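Local atomic coordinates of lysosome-associated membrane glycoprotein 1 (PDB entry 5GV0), a protein that is a glycoprotein of the lysosomal membrane that assembles with other copies of LAMP proteins, probably through its luminal part. Residues A[41-44]-A[45-49]; A[112-115]-A[116-119]. One frame throughout, in Å; residues are numbered along the deposited sequence.

How the contacts relate
Contact 1 (41-44 with 45-49) comes first along the chain and contact 2 (112-115 with 116-119) follows. Their centres are 24 Å apart, on opposite sides of the centre of the chain, and their nearest atoms stay about 15 Å from each other, so they do not touch. Each is a tight turn that takes the chain from one of the domain's two sheets to the other. Contact 1 leaves strand 36-42 of the mixed sheet for strand 48-52 of the antiparallel one; contact 2 makes the return crossing, from strand 112-114 to strand 118-121. At two separate corners, then, short turns join the sheets of this all-beta luminal domain.

Contact 1. Residues A[41-44]-A[45-49]; sequences FNIS and PNDTS
Two first torsions bring Ser-44 and Asp-47 together across a type I beta turn. In Ser-44 the hydroxyl is swung anti to the backbone N (chi1 173°), which lays OG beside its own carbonyl and over the start of the next peptide. In Asp-47 the carboxylate folds back beside its backbone N (chi1 -68°), facing the residue that opens the turn.

Three hydrogen bonds meet at Ser-44; one is the backbone bond of the turn, and the torsions set up the other two. The turn is closed by Asp-47 N, which gives its hydrogen to Ser-44 O at 3.1 Å. Inside it, Asn-46 N donates to Ser-44 OG at 3.0 Å, the arrangement of an ST turn. The third runs the other way along the chain: Ser-44 N donates to Asp-47 OD2 at 3.0 Å, coming from above the carboxylate, 64° out of its plane. Pro-45 has no N-H to offer, so Asn-46 N is the first amide after Ser-44 that can donate to its OG.

Just past the end of strand 36-42, Ile-43 packs against the carboxylate, its CG2 3.5 Å from Asp-47 OD2, with the two side chains crossing at about a right angle. Ile-43 is buried and also touches Tyr-7, Val-62 and Leu-69, while Pro-45 and Asn-46 sit out at the surface.

The carboxylate has further partners: Arg-67 makes a salt bridge to OD2, and Asn-64 a hydrogen bond to OD1. Asp-47 thus ties the turn, through its side chain, to the neighbouring strands 57-64 and 67-76. With an arginine, an amide side chain and a backbone N-H all directed at it, the acid is probably stabilised in its charged form, and its rotation is limited by bonds at both oxygens.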
loop_
_atom_site.group_PDB
_atom_site.type_symbol
_atom_site.label_atom_id
_atom_site.label_comp_id
_atom_site.label_asym_id
_atom_site.label_seq_id
_atom_site.Cartn_x
_atom_site.Cartn_y
_atom_site.Cartn_z
ATOM N N PHE A 41 9.243 -9.665 -2.126
ATOM C CA PHE A 41 8.584 -10.134 -0.919
ATOM C C PHE A 41 7.101 -9.850 -1.044
ATOM O O PHE A 41 6.678 -8.690 -1.005
ATOM C CB PHE A 41 9.165 -9.454 0.317
ATOM C CG PHE A 41 10.603 -9.784 0.562
ATOM C CD1 PHE A 41 10.951 -10.923 1.268
ATOM C CD2 PHE A 41 11.608 -8.966 0.080
ATOM C CE1 PHE A 41 12.278 -11.235 1.488
ATOM C CE2 PHE A 41 12.936 -9.280 0.300
ATOM C CZ PHE A 41 13.265 -10.417 1.004
ATOM N N ASN A 42 6.310 -10.901 -1.219
ATOM C CA ASN A 42 4.872 -10.727 -1.324
ATOM C C ASN A 42 4.264 -10.393 0.025
ATOM O O ASN A 42 4.638 -10.964 1.048
ATOM C CB ASN A 42 4.211 -11.985 -1.890
ATOM C CG ASN A 42 4.523 -12.201 -3.354
ATOM O OD1 ASN A 42 5.013 -11.302 -4.032
ATOM N ND2 ASN A 42 4.222 -13.392 -3.855
ATOM N N ILE A 43 3.329 -9.457 0.026
ATOM C CA ILE A 43 2.510 -9.245 1.202
ATOM C C ILE A 43 1.615 -10.464 1.319
ATOM O O ILE A 43 0.908 -10.829 0.380
ATOM C CB ILE A 43 1.691 -7.969 1.102
ATOM C CG1 ILE A 43 2.614 -6.754 0.989
ATOM C CG2 ILE A 43 0.770 -7.849 2.311
ATOM C CD1 ILE A 43 3.733 -6.728 2.004
ATOM N N SER A 44 1.689 -11.116 2.468
ATOM C CA SER A 44 1.032 -12.392 2.671
ATOM C C SER A 44 -0.340 -12.217 3.295
ATOM O O SER A 44 -0.549 -11.313 4.097
ATOM C CB SER A 44 1.900 -13.285 3.553
ATOM O OG SER A 44 1.210 -14.467 3.906
ATOM N N PRO A 45 -1.281 -13.098 2.936
ATOM C CA PRO A 45 -2.578 -13.142 3.615
ATOM C C PRO A 45 -2.395 -13.392 5.116
ATOM O O PRO A 45 -3.232 -12.994 5.928
ATOM C CB PRO A 45 -3.290 -14.317 2.929
ATOM C CG PRO A 45 -2.192 -15.134 2.327
ATOM C CD PRO A 45 -1.161 -14.142 1.904
ATOM N N ASN A 46 -1.275 -14.020 5.460
ATOM C CA ASN A 46 -0.933 -14.364 6.836
ATOM C C ASN A 46 -0.497 -13.184 7.685
ATOM O O ASN A 46 -0.453 -13.279 8.909
ATOM C CB ASN A 46 0.183 -15.404 6.848
ATOM C CG ASN A 46 -0.208 -16.676 6.135
ATOM O OD1 ASN A 46 -1.383 -17.037 6.097
ATOM N ND2 ASN A 46 0.773 -17.360 5.560
ATOM N N ASP A 47 -0.149 -12.080 7.035
ATOM C CA ASP A 47 0.363 -10.924 7.756
ATOM C C ASP A 47 -0.676 -10.344 8.705
ATOM O O ASP A 47 -1.878 -10.424 8.461
ATOM C CB ASP A 47 0.818 -9.831 6.790
ATOM C CG ASP A 47 2.042 -10.225 5.986
ATOM O OD1 ASP A 47 2.734 -11.193 6.373
ATOM O OD2 ASP A 47 2.313 -9.551 4.969
ATOM N N THR A 48 -0.184 -9.754 9.786
ATOM C CA THR A 48 -1.016 -9.036 10.732
ATOM C C THR A 48 -1.360 -7.680 10.147
ATOM O O THR A 48 -0.467 -6.959 9.702
ATOM C CB THR A 48 -0.290 -8.855 12.065
ATOM O OG1 THR A 48 -0.060 -10.140 12.660
ATOM C CG2 THR A 48 -1.107 -7.994 13.006
ATOM N N SER A 49 -2.638 -7.329 10.114
ATOM C CA SER A 49 -3.020 -6.017 9.602
ATOM C C SER A 49 -3.794 -5.178 10.615
ATOM O O SER A 49 -4.518 -5.689 11.474
ATOM C CB SER A 49 -3.836 -6.149 8.316
ATOM O OG SER A 49 -5.067 -6.804 8.550
#

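Contact 2. Residues A[112-115]-A[116-119]; sequences QATV and GNSY
A type II beta turn from Thr-114 to Asn-117, with Val-115 and Gly-116 at its corners, reverses the chain; segments 112-115 and 116-119 run 162° apart, end to end. Asn-117 N closes it with a hydrogen bond of 2.9 Å to Thr-114 O. Gly-116 holds the third position at a positive phi of 98°, the conformation glycine commonly takes at this place in a type II turn.

Beside the turn bond, Asn-117 CB lies 3.4 Å from Thr-114 O. The Asn-117 amide comes alongside Thr-114, with ND2 3.9 Å from Thr-114 CB, and ND2 and Thr-114 OG1 both hydrogen-bond to OE2 of Glu-156. One carboxylate oxygen thus bridges the two ends of the turn.

Further back, Ala-113 CB meets Tyr-119 CB at 3.8 Å. With CG anti to the backbone N (chi1 176°), the Tyr-119 ring reaches back along the earlier segment and lies oblique to Gln-112 O, which is 3.4 Å from CD1.

Ala-113 bonds through its backbone to Phe-82 of strand 81-92 in the antiparallel sheet, whereas Ser-118 and Tyr-119 pair with strands 155-157 and 140-144 of the mixed sheet.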
loop_
_atom_site.group_PDB
_atom_site.type_symbol
_atom_site.label_atom_id
_atom_site.label_comp_id
_atom_site.label_asym_id
_atom_site.label_seq_id
_atom_site.Cartn_x
_atom_site.Cartn_y
_atom_site.Cartn_z
ATOM N N GLN A 112 -5.303 6.922 -7.155
ATOM C CA GLN A 112 -6.139 8.094 -6.956
ATOM C C GLN A 112 -7.548 7.904 -7.501
ATOM O O GLN A 112 -7.735 7.448 -8.631
ATOM C CB GLN A 112 -5.495 9.314 -7.607
ATOM C CG GLN A 112 -6.279 10.609 -7.393
ATOM C CD GLN A 112 -5.519 11.842 -7.844
ATOM O OE1 GLN A 112 -4.941 12.560 -7.027
ATOM N NE2 GLN A 112 -5.524 12.099 -9.146
ATOM N N ALA A 113 -8.536 8.274 -6.695
ATOM C CA ALA A 113 -9.921 8.222 -7.126
ATOM C C ALA A 113 -10.757 9.261 -6.399
ATOM O O ALA A 113 -10.361 9.797 -5.361
ATOM C CB ALA A 113 -10.506 6.827 -6.900
ATOM N N THR A 114 -11.921 9.537 -6.969
ATOM C CA THR A 114 -12.905 10.412 -6.370
ATOM C C THR A 114 -13.386 9.894 -5.020
ATOM O O THR A 114 -13.728 8.722 -4.879
ATOM C CB THR A 114 -14.106 10.559 -7.298
ATOM O OG1 THR A 114 -13.653 10.965 -8.601
ATOM C CG2 THR A 114 -15.108 11.560 -6.743
ATOM N N VAL A 115 -13.429 10.775 -4.027
ATOM C CA VAL A 115 -13.965 10.421 -2.720
ATOM C C VAL A 115 -15.403 9.918 -2.862
ATOM O O VAL A 115 -16.244 10.580 -3.485
ATOM C CB VAL A 115 -13.900 11.630 -1.761
ATOM C CG1 VAL A 115 -14.666 11.348 -0.501
ATOM C CG2 VAL A 115 -12.448 11.962 -1.452
ATOM N N GLY A 116 -15.675 8.736 -2.313
ATOM C CA GLY A 116 -16.978 8.112 -2.458
ATOM C C GLY A 116 -17.051 7.070 -3.561
ATOM O O GLY A 116 -18.013 6.299 -3.641
ATOM N N ASN A 117 -16.045 7.071 -4.427
ATOM C CA ASN A 117 -15.868 6.030 -5.429
ATOM C C ASN A 117 -14.710 5.148 -5.005
ATOM O O ASN A 117 -13.977 5.489 -4.081
ATOM C CB ASN A 117 -15.592 6.628 -6.810
ATOM C CG ASN A 117 -16.832 7.186 -7.469
ATOM O OD1 ASN A 117 -17.947 6.976 -7.006
ATOM N ND2 ASN A 117 -16.640 7.894 -8.579
ATOM N N SER A 118 -14.540 4.018 -5.677
ATOM C CA SER A 118 -13.367 3.180 -5.436
ATOM C C SER A 118 -12.419 3.185 -6.632
ATOM O O SER A 118 -12.840 3.374 -7.779
ATOM C CB SER A 118 -13.789 1.742 -5.093
ATOM O OG SER A 118 -14.558 1.136 -6.126
ATOM N N TYR A 119 -11.133 3.022 -6.342
ATOM C CA TYR A 119 -10.111 2.859 -7.369
ATOM C C TYR A 119 -9.974 1.382 -7.667
ATOM O O TYR A 119 -9.901 0.584 -6.740
ATOM C CB TYR A 119 -8.760 3.426 -6.910
ATOM C CG TYR A 119 -7.633 3.188 -7.895
ATOM C CD1 TYR A 119 -7.420 4.061 -8.950
ATOM C CD2 TYR A 119 -6.787 2.091 -7.772
ATOM C CE1 TYR A 119 -6.399 3.849 -9.862
ATOM C CE2 TYR A 119 -5.763 1.871 -8.681
ATOM C CZ TYR A 119 -5.574 2.756 -9.719
ATOM O OH TYR A 119 -4.552 2.548 -10.629
#